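Local structure of HTH-type transcriptional regulator AscG (Escherichia coli, 3BRQ) at residues F36-F41 with I253-M258; A69-L74 with D98-P103; E189-L194 with I213-A218. The protein represses transcription of the cryptic asc operon as a sequence-specific DNA-binding regulator of the LacI family. All blocks are in the same frame, centred on the assembly; numbering follows the deposited sequence.

Interaction 1 of 3, residues F36-F41 with I253-M258; sequences FSELLF and IPVTEM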
loop_
_atom_site.group_PDB
_atom_site.type_symbol
_atom_site.label_atom_id
_atom_site.label_comp_id
_atom_site.label_asym_id
_atom_site.label_seq_id
_atom_site.Cartn_x
_atom_site.Cartn_y
_atom_site.Cartn_z
ATOM N N PHE B 36 -2.082 -2.912 -5.361
ATOM C CA PHE B 36 -0.867 -3.244 -6.091
ATOM C C PHE B 36 0.080 -4.167 -5.270
ATOM O O PHE B 36 0.628 -5.137 -5.796
ATOM C CB PHE B 36 -0.264 -1.921 -6.588
ATOM C CG PHE B 36 1.020 -2.028 -7.379
ATOM C CD1 PHE B 36 1.526 -3.245 -7.836
ATOM C CD2 PHE B 36 1.698 -0.856 -7.722
ATOM C CE1 PHE B 36 2.721 -3.302 -8.538
ATOM C CE2 PHE B 36 2.904 -0.895 -8.455
ATOM C CZ PHE B 36 3.409 -2.128 -8.863
ATOM N N SER B 37 0.267 -3.923 -3.991
ATOM C CA SER B 37 1.232 -4.794 -3.306
ATOM C C SER B 37 0.623 -6.203 -3.158
ATOM O O SER B 37 1.340 -7.203 -3.304
ATOM C CB SER B 37 1.652 -4.210 -1.977
ATOM O OG SER B 37 0.548 -4.258 -1.131
ATOM N N GLU B 38 -0.697 -6.260 -2.947
ATOM C CA GLU B 38 -1.438 -7.521 -2.956
ATOM C C GLU B 38 -1.337 -8.232 -4.297
ATOM O O GLU B 38 -1.021 -9.426 -4.335
ATOM C CB GLU B 38 -2.904 -7.309 -2.618
ATOM C CG GLU B 38 -3.481 -8.416 -1.726
ATOM C CD GLU B 38 -5.012 -8.511 -1.807
ATOM O OE1 GLU B 38 -5.676 -7.458 -2.033
ATOM O OE2 GLU B 38 -5.559 -9.636 -1.659
ATOM N N LEU B 39 -1.562 -7.507 -5.400
ATOM C CA LEU B 39 -1.505 -8.150 -6.693
ATOM C C LEU B 39 -0.087 -8.643 -6.975
ATOM O O LEU B 39 0.096 -9.727 -7.505
ATOM C CB LEU B 39 -2.069 -7.246 -7.833
ATOM C CG LEU B 39 -1.279 -6.260 -8.688
ATOM C CD1 LEU B 39 -0.478 -6.933 -9.780
ATOM C CD2 LEU B 39 -2.275 -5.294 -9.395
ATOM N N LEU B 40 0.917 -7.859 -6.579
ATOM C CA LEU B 40 2.307 -8.208 -6.873
ATOM C C LEU B 40 2.713 -9.424 -6.050
ATOM O O LEU B 40 3.429 -10.303 -6.513
ATOM C CB LEU B 40 3.243 -7.031 -6.580
ATOM C CG LEU B 40 4.723 -7.138 -6.972
ATOM C CD1 LEU B 40 4.919 -7.449 -8.470
ATOM C CD2 LEU B 40 5.477 -5.883 -6.618
ATOM N N PHE B 41 2.230 -9.452 -4.826
ATOM C CA PHE B 41 2.538 -10.544 -3.908
ATOM C C PHE B 41 2.036 -11.859 -4.470
ATOM O O PHE B 41 2.763 -12.852 -4.483
ATOM C CB PHE B 41 1.916 -10.305 -2.535
ATOM C CG PHE B 41 2.126 -11.469 -1.586
ATOM C CD1 PHE B 41 3.412 -11.836 -1.208
ATOM C CD2 PHE B 41 1.045 -12.226 -1.143
ATOM C CE1 PHE B 41 3.646 -12.940 -0.350
ATOM C CE2 PHE B 41 1.250 -13.341 -0.301
ATOM C CZ PHE B 41 2.576 -13.689 0.111
ATOM N N ILE B 253 -12.846 -6.504 -3.407
ATOM C CA ILE B 253 -12.498 -6.977 -4.752
ATOM C C ILE B 253 -11.729 -8.279 -4.552
ATOM O O ILE B 253 -10.837 -8.342 -3.702
ATOM C CB ILE B 253 -11.637 -5.895 -5.547
ATOM C CG1 ILE B 253 -12.304 -4.496 -5.487
ATOM C CG2 ILE B 253 -11.335 -6.301 -7.025
ATOM C CD1 ILE B 253 -13.741 -4.372 -6.096
ATOM N N PRO B 254 -12.073 -9.325 -5.341
ATOM C CA PRO B 254 -11.377 -10.600 -5.295
ATOM C C PRO B 254 -9.991 -10.511 -5.975
ATOM O O PRO B 254 -9.691 -11.251 -6.918
ATOM C CB PRO B 254 -12.310 -11.535 -6.048
ATOM C CG PRO B 254 -13.040 -10.638 -7.031
ATOM C CD PRO B 254 -13.157 -9.306 -6.360
ATOM N N VAL B 255 -9.155 -9.610 -5.482
ATOM C CA VAL B 255 -7.813 -9.421 -6.040
ATOM C C VAL B 255 -7.053 -10.742 -6.177
ATOM O O VAL B 255 -6.584 -11.083 -7.258
ATOM C CB VAL B 255 -6.970 -8.396 -5.178
ATOM C CG1 VAL B 255 -5.498 -8.355 -5.622
ATOM C CG2 VAL B 255 -7.560 -7.043 -5.283
ATOM N N THR B 256 -6.939 -11.477 -5.075
ATOM C CA THR B 256 -6.216 -12.752 -5.036
ATOM C C THR B 256 -6.647 -13.755 -6.112
ATOM O O THR B 256 -5.827 -14.313 -6.884
ATOM C CB THR B 256 -6.427 -13.417 -3.656
ATOM O OG1 THR B 256 -5.708 -12.671 -2.684
ATOM C CG2 THR B 256 -5.946 -14.844 -3.663
ATOM N N GLU B 257 -7.944 -13.976 -6.154
ATOM C CA GLU B 257 -8.548 -14.771 -7.213
ATOM C C GLU B 257 -8.209 -14.229 -8.564
ATOM O O GLU B 257 -7.905 -14.995 -9.489
ATOM C CB GLU B 257 -10.071 -14.815 -7.067
ATOM C CG GLU B 257 -10.577 -15.609 -5.859
ATOM C CD GLU B 257 -10.552 -14.844 -4.512
ATOM O OE1 GLU B 257 -10.215 -13.625 -4.440
ATOM O OE2 GLU B 257 -10.892 -15.504 -3.497
HETATM N N MSE B 258 -8.302 -12.909 -8.713
HETATM C CA MSE B 258 -8.105 -12.311 -10.026
HETATM C C MSE B 258 -6.671 -12.518 -10.523
HETATM O O MSE B 258 -6.463 -12.736 -11.716
HETATM C CB MSE B 258 -8.424 -10.813 -9.987
HETATM C CG MSE B 258 -9.919 -10.527 -10.241
HETATM SE SE MSE B 258 -10.300 -8.686 -9.862
HETATM C CE MSE B 258 -9.833 -8.054 -11.573
HETATM O O HOH W 1 -8.273 -10.775 -2.172
HETATM O O HOH W 2 -8.887 -7.729 -1.623
HETATM O O HOH W 3 -4.032 -11.410 -0.276
#
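The carboxylate of E38 lies against the aliphatic side chain of V255, although one of its oxygens, OE2, is linked by water to the start of helix 255-270. E38 OE1 is 3.5 Å from V255 CB, a van der Waals approach, with both valine methyls a little farther off. The E38 chain is extended beyond CG, but its first torsion, -141°, departs from the staggered 180°, and this sets the acid across the valine branch. OE2 reaches further along the helix, and 3.2 Å separates it from T256 OG1, the two side chains crossing at about a right angle. Water 1 donates to E38 OE2 at 3.0 Å and accepts from T256 N at 3.3 Å; water 3 gives E38 OE2 a second bond, of 2.7 Å. Two water donors therefore grip this oxygen. Because T256 N belongs to the first helical turn, the positive end of the helix dipole would probably favour the negative charge. V255 CG1, anti to its backbone nitrogen (chi1 171°), packs 4.2 Å from L39 CB. L39 continues onto M82 and Y84 of the central strand 80-84, while F36 and L40 meet the second subunit. P254 precedes this helix as its N-cap residue; what results is a water-mediated acidic contact at a helix N-terminus, within the LacI-type, periplasmic-binding-protein-like fold.

Interaction 2 of 3, residues A69-L74 with D98-P103; sequences AIQYLL and DAHSQP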
loop_
_atom_site.group_PDB
_atom_site.type_symbol
_atom_site.label_atom_id
_atom_site.label_comp_id
_atom_site.label_asym_id
_atom_site.label_seq_id
_atom_site.Cartn_x
_atom_site.Cartn_y
_atom_site.Cartn_z
ATOM N N ALA B 69 6.716 0.172 -22.227
ATOM C CA ALA B 69 7.137 -0.766 -21.127
ATOM C C ALA B 69 6.850 -2.228 -21.529
ATOM O O ALA B 69 7.615 -3.145 -21.220
ATOM C CB ALA B 69 6.378 -0.420 -19.848
ATOM N N ILE B 70 5.755 -2.430 -22.291
ATOM C CA ILE B 70 5.432 -3.739 -22.819
ATOM C C ILE B 70 6.546 -4.185 -23.776
ATOM O O ILE B 70 7.133 -5.234 -23.579
ATOM C CB ILE B 70 3.999 -3.776 -23.509
ATOM C CG1 ILE B 70 2.889 -3.677 -22.437
ATOM C CG2 ILE B 70 3.838 -5.076 -24.422
ATOM C CD1 ILE B 70 1.511 -3.188 -22.973
ATOM N N GLN B 71 6.841 -3.377 -24.795
ATOM C CA GLN B 71 7.960 -3.650 -25.717
ATOM C C GLN B 71 9.295 -3.835 -25.052
ATOM O O GLN B 71 10.076 -4.682 -25.485
ATOM C CB GLN B 71 8.116 -2.538 -26.741
ATOM C CG GLN B 71 9.004 -2.961 -27.904
ATOM C CD GLN B 71 8.452 -4.189 -28.643
ATOM O OE1 GLN B 71 7.302 -4.181 -29.093
ATOM N NE2 GLN B 71 9.278 -5.239 -28.781
ATOM N N TYR B 72 9.594 -2.991 -24.069
ATOM C CA TYR B 72 10.800 -3.141 -23.283
ATOM C C TYR B 72 10.883 -4.555 -22.748
ATOM O O TYR B 72 11.897 -5.215 -22.922
ATOM C CB TYR B 72 10.842 -2.122 -22.146
ATOM C CG TYR B 72 12.060 -2.210 -21.240
ATOM C CD1 TYR B 72 13.360 -2.047 -21.752
ATOM C CD2 TYR B 72 11.921 -2.467 -19.884
ATOM C CE1 TYR B 72 14.489 -2.130 -20.917
ATOM C CE2 TYR B 72 13.062 -2.550 -19.036
ATOM C CZ TYR B 72 14.337 -2.377 -19.572
ATOM O OH TYR B 72 15.474 -2.473 -18.752
ATOM N N LEU B 73 9.841 -5.029 -22.085
ATOM C CA LEU B 73 9.895 -6.369 -21.486
ATOM C C LEU B 73 10.061 -7.494 -22.477
ATOM O O LEU B 73 10.793 -8.438 -22.215
ATOM C CB LEU B 73 8.697 -6.657 -20.566
ATOM C CG LEU B 73 8.615 -5.946 -19.215
ATOM C CD1 LEU B 73 7.337 -6.369 -18.523
ATOM C CD2 LEU B 73 9.848 -6.228 -18.296
ATOM N N LEU B 74 9.403 -7.384 -23.611
ATOM C CA LEU B 74 9.619 -8.338 -24.691
ATOM C C LEU B 74 11.076 -8.381 -25.208
ATOM O O LEU B 74 11.635 -9.472 -25.468
ATOM C CB LEU B 74 8.665 -8.011 -25.830
ATOM C CG LEU B 74 7.248 -8.202 -25.342
ATOM C CD1 LEU B 74 6.285 -7.948 -26.521
ATOM C CD2 LEU B 74 7.079 -9.650 -24.743
ATOM N N ASP B 98 -2.582 -8.344 -30.829
ATOM C CA ASP B 98 -2.559 -8.829 -32.210
ATOM C C ASP B 98 -1.148 -8.704 -32.843
ATOM O O ASP B 98 -0.722 -9.581 -33.611
ATOM C CB ASP B 98 -3.543 -7.999 -33.048
ATOM C CG ASP B 98 -4.994 -8.291 -32.729
ATOM O OD1 ASP B 98 -5.289 -9.303 -32.043
ATOM O OD2 ASP B 98 -5.864 -7.509 -33.199
ATOM N N ALA B 99 -0.442 -7.609 -32.519
ATOM C CA ALA B 99 0.908 -7.358 -33.050
ATOM C C ALA B 99 2.011 -8.240 -32.456
ATOM O O ALA B 99 3.185 -8.083 -32.807
ATOM C CB ALA B 99 1.284 -5.876 -32.863
ATOM N N HIS B 100 1.668 -9.169 -31.579
ATOM C CA HIS B 100 2.710 -9.942 -30.913
ATOM C C HIS B 100 2.355 -11.383 -30.777
ATOM O O HIS B 100 1.197 -11.729 -30.578
ATOM C CB HIS B 100 3.020 -9.417 -29.515
ATOM C CG HIS B 100 3.551 -8.018 -29.493
ATOM N ND1 HIS B 100 4.880 -7.726 -29.706
ATOM C CD2 HIS B 100 2.932 -6.834 -29.262
ATOM C CE1 HIS B 100 5.062 -6.420 -29.586
ATOM N NE2 HIS B 100 3.890 -5.852 -29.349
ATOM N N SER B 101 3.386 -12.219 -30.797
ATOM C CA SER B 101 3.193 -13.645 -30.728
ATOM C C SER B 101 3.122 -14.161 -29.281
ATOM O O SER B 101 2.443 -15.163 -28.990
ATOM C CB SER B 101 4.325 -14.311 -31.486
ATOM O OG SER B 101 3.891 -15.567 -31.912
ATOM N N GLN B 102 3.843 -13.493 -28.386
ATOM C CA GLN B 102 3.926 -13.915 -26.976
ATOM C C GLN B 102 2.547 -13.744 -26.318
ATOM O O GLN B 102 1.793 -12.840 -26.677
ATOM C CB GLN B 102 4.975 -13.081 -26.206
ATOM C CG GLN B 102 6.404 -13.143 -26.701
ATOM C CD GLN B 102 6.697 -12.116 -27.799
ATOM O OE1 GLN B 102 5.813 -11.766 -28.597
ATOM N NE2 GLN B 102 7.945 -11.638 -27.852
ATOM N N PRO B 103 2.212 -14.601 -25.351
ATOM C CA PRO B 103 0.972 -14.467 -24.620
ATOM C C PRO B 103 0.957 -13.137 -23.842
ATOM O O PRO B 103 1.833 -12.920 -22.997
ATOM C CB PRO B 103 1.036 -15.636 -23.631
ATOM C CG PRO B 103 1.951 -16.592 -24.280
ATOM C CD PRO B 103 3.003 -15.729 -24.835
HETATM O O HOH W 4 9.939 -12.269 -25.697
#
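H100 receives two different approaches from helix 63-75: the L74 methyl CD1 over a face of its imidazole and the Q71 oxygen OE1 at its edge. Both segments belong to the Rossmann-like N-terminal half of the periplasmic-binding-protein fold. There helix 63-75 connects strand 53-60 to strand 80-84, and the loop holding 98-103 leads from helix 90-98 into strand 104-107; at its end P103 joins the sheet through backbone bonding to I81, and its ring packs on L266, M269 and L270 of helix 255-270. The evidence for a CH-pi contact is that L74 CD1 stands 3.8 Å from the centroid of the H100 ring, only 28° from the ring normal. At the ring's edge, Q71 OE1 lies in the ring plane, 3.2 Å from H100 CE1, so the oxygen faces a carbon that the flanking nitrogens probably polarise. The Q71 amide and the imidazole are 34° apart in plane. On the other side of that amide, NE2 is hydrogen-bonded to D75 OD1, which limits its rotation and helps keep OE1 turned to the ring. Crystal neighbours touch Q71, L74, H100 and Q102, so lattice packing may influence the detail. Next comes Q102, whose chain bends at chi2 (87°) and meets L74 from the opposite direction; L74 CD2 is 3.8 Å from Q102 NE2 and 3.9 Å from Q102 CD. The leucine thus divides its two methyls, one over the imidazole and one over the face of the Q102 amide. The polar end of Q102 is served by water 4, which accepts from Q102 NE2 at 3.0 Å and donates to L74 O at 3.3 Å.

Interaction 3 of 3, residues E189-L194 with I213-A218; sequences EGVEML and IGAMKA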
loop_
_atom_site.group_PDB
_atom_site.type_symbol
_atom_site.label_atom_id
_atom_site.label_comp_id
_atom_site.label_asym_id
_atom_site.label_seq_id
_atom_site.Cartn_x
_atom_site.Cartn_y
_atom_site.Cartn_z
ATOM N N GLU B 189 -11.883 16.798 2.673
ATOM C CA GLU B 189 -12.137 18.077 1.989
ATOM C C GLU B 189 -13.390 17.958 1.143
ATOM O O GLU B 189 -14.105 18.952 0.937
ATOM C CB GLU B 189 -10.922 18.420 1.097
ATOM C CG GLU B 189 -9.772 19.096 1.861
ATOM C CD GLU B 189 -8.368 18.985 1.203
ATOM O OE1 GLU B 189 -8.258 18.897 -0.026
ATOM O OE2 GLU B 189 -7.335 18.957 1.947
ATOM N N GLY B 190 -13.603 16.756 0.596
ATOM C CA GLY B 190 -14.784 16.447 -0.255
ATOM C C GLY B 190 -15.994 16.537 0.616
ATOM O O GLY B 190 -16.964 17.193 0.256
ATOM N N VAL B 191 -15.890 16.001 1.843
ATOM C CA VAL B 191 -17.033 16.083 2.756
ATOM C C VAL B 191 -17.308 17.496 3.244
ATOM O O VAL B 191 -18.470 17.909 3.284
ATOM C CB VAL B 191 -16.912 15.128 3.986
ATOM C CG1 VAL B 191 -17.367 15.820 5.208
ATOM C CG2 VAL B 191 -17.887 13.958 3.796
ATOM N N GLU B 192 -16.251 18.245 3.588
ATOM C CA GLU B 192 -16.424 19.632 4.031
ATOM C C GLU B 192 -17.110 20.409 2.880
ATOM O O GLU B 192 -17.997 21.220 3.119
ATOM C CB GLU B 192 -15.092 20.253 4.425
ATOM C CG GLU B 192 -15.199 21.644 5.086
ATOM C CD GLU B 192 -16.232 21.670 6.249
ATOM O OE1 GLU B 192 -16.173 20.771 7.149
ATOM O OE2 GLU B 192 -17.126 22.560 6.237
HETATM N N MSE B 193 -16.725 20.110 1.650
HETATM C CA MSE B 193 -17.309 20.814 0.515
HETATM C C MSE B 193 -18.805 20.482 0.413
HETATM O O MSE B 193 -19.585 21.381 0.329
HETATM C CB MSE B 193 -16.550 20.536 -0.788
HETATM C CG MSE B 193 -17.207 21.268 -2.025
HETATM SE SE MSE B 193 -16.169 20.984 -3.603
HETATM C CE MSE B 193 -16.351 19.074 -3.748
ATOM N N LEU B 194 -19.197 19.221 0.470
ATOM C CA LEU B 194 -20.610 18.780 0.463
ATOM C C LEU B 194 -21.464 19.380 1.582
ATOM O O LEU B 194 -22.595 19.774 1.349
ATOM C CB LEU B 194 -20.669 17.221 0.552
ATOM C CG LEU B 194 -19.971 16.403 -0.548
ATOM C CD1 LEU B 194 -19.782 14.916 -0.160
ATOM C CD2 LEU B 194 -20.836 16.543 -1.840
ATOM N N ILE B 213 -12.415 7.154 4.937
ATOM C CA ILE B 213 -11.890 7.428 6.307
ATOM C C ILE B 213 -11.680 8.943 6.503
ATOM O O ILE B 213 -12.063 9.506 7.543
ATOM C CB ILE B 213 -10.607 6.641 6.601
ATOM C CG1 ILE B 213 -10.902 5.139 6.720
ATOM C CG2 ILE B 213 -9.929 7.133 7.943
ATOM C CD1 ILE B 213 -9.660 4.200 6.483
ATOM N N GLY B 214 -11.162 9.618 5.478
ATOM C CA GLY B 214 -11.036 11.053 5.593
ATOM C C GLY B 214 -12.392 11.641 5.849
ATOM O O GLY B 214 -12.545 12.598 6.640
ATOM N N ALA B 215 -13.386 11.119 5.126
ATOM C CA ALA B 215 -14.725 11.666 5.182
ATOM C C ALA B 215 -15.412 11.402 6.551
ATOM O O ALA B 215 -15.936 12.306 7.159
ATOM C CB ALA B 215 -15.591 11.116 3.940
HETATM N N MSE B 216 -15.317 10.182 7.083
HETATM C CA MSE B 216 -15.738 9.947 8.454
HETATM C C MSE B 216 -15.062 10.912 9.462
HETATM O O MSE B 216 -15.667 11.285 10.480
HETATM C CB MSE B 216 -15.484 8.504 8.880
HETATM C CG MSE B 216 -16.434 7.545 8.262
HETATM SE SE MSE B 216 -16.377 5.747 8.849
HETATM C CE MSE B 216 -14.469 5.398 8.838
ATOM N N LYS B 217 -13.840 11.341 9.187
ATOM C CA LYS B 217 -13.139 12.225 10.153
ATOM C C LYS B 217 -13.787 13.612 10.105
ATOM O O LYS B 217 -14.158 14.208 11.106
ATOM C CB LYS B 217 -11.613 12.281 9.873
ATOM C CG LYS B 217 -10.823 13.248 10.750
ATOM C CD LYS B 217 -10.603 12.678 12.148
ATOM C CE LYS B 217 -9.771 13.598 13.024
ATOM N NZ LYS B 217 -9.672 13.001 14.418
ATOM N N ALA B 218 -13.997 14.092 8.903
ATOM C CA ALA B 218 -14.527 15.445 8.739
ATOM C C ALA B 218 -15.975 15.480 9.265
ATOM O O ALA B 218 -16.413 16.487 9.849
ATOM C CB ALA B 218 -14.405 15.875 7.295
#
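Two neighbouring helices on one face of the C-terminal sheet meet where the branched side chain of V191 fits against A215 and A218, one methyl for each alanine. V191 CG1 is 3.6 Å from A218 CB, and V191 CG2 is 3.7 Å from A215 CB. The CG2 methyl also comes within 4.1 Å of A215 CA, so it rests against backbone as well as side chain. With only methyl groups on the 213-218 side, the helices approach closely: the CA atoms of V191 and A215 are 5.5 Å apart. The first torsion of V191, 139°, lies nearer an eclipsed than a staggered position, and it places CG1 and CG2 so that they address the two alanines separately. This may reflect the tight fit.

The topology explains the pairing. Helix 184-197 follows strand 177-178 and leads to strand 203-206, while helix 209-221 runs from 203-206 to 231-235; these are consecutive crossover connections of the Rossmann-like layer in the periplasmic-binding-protein fold. Common packing is consistent with this: L194 and A215 both lie on L145 and L204 of the adjacent strands 142-145 and 203-206.

The contact itself is wholly apolar and buried, and no direct polar bond joins the two segments. Polar interactions lie at its margins: E192 OE2 makes a salt bridge with R222 NH1, and on the far side of helix 209-221, K217 NZ donates to the backbone oxygen T244 O of the second subunit.

Interaction 2 and interaction 3 come in series along the chain, and both are nested within the loop that interaction 1 closes. Their centres are 43 Å apart, on opposite sides of the chain's centre. Interaction 2 belongs to the layer around the parallel sheet containing strands 53-60 and 80-84, and interaction 3 to the one around strands 142-145 and 203-206. Each joins a helix to the following crossover connection, so they occupy topologically similar places in the two halves. Interaction 1, 23 Å from interaction 2 and 28 Å from interaction 3 between centres, brings helix 255-270 back to the first half. None touches another, yet all reach the second subunit, so both halves line the dimer contact.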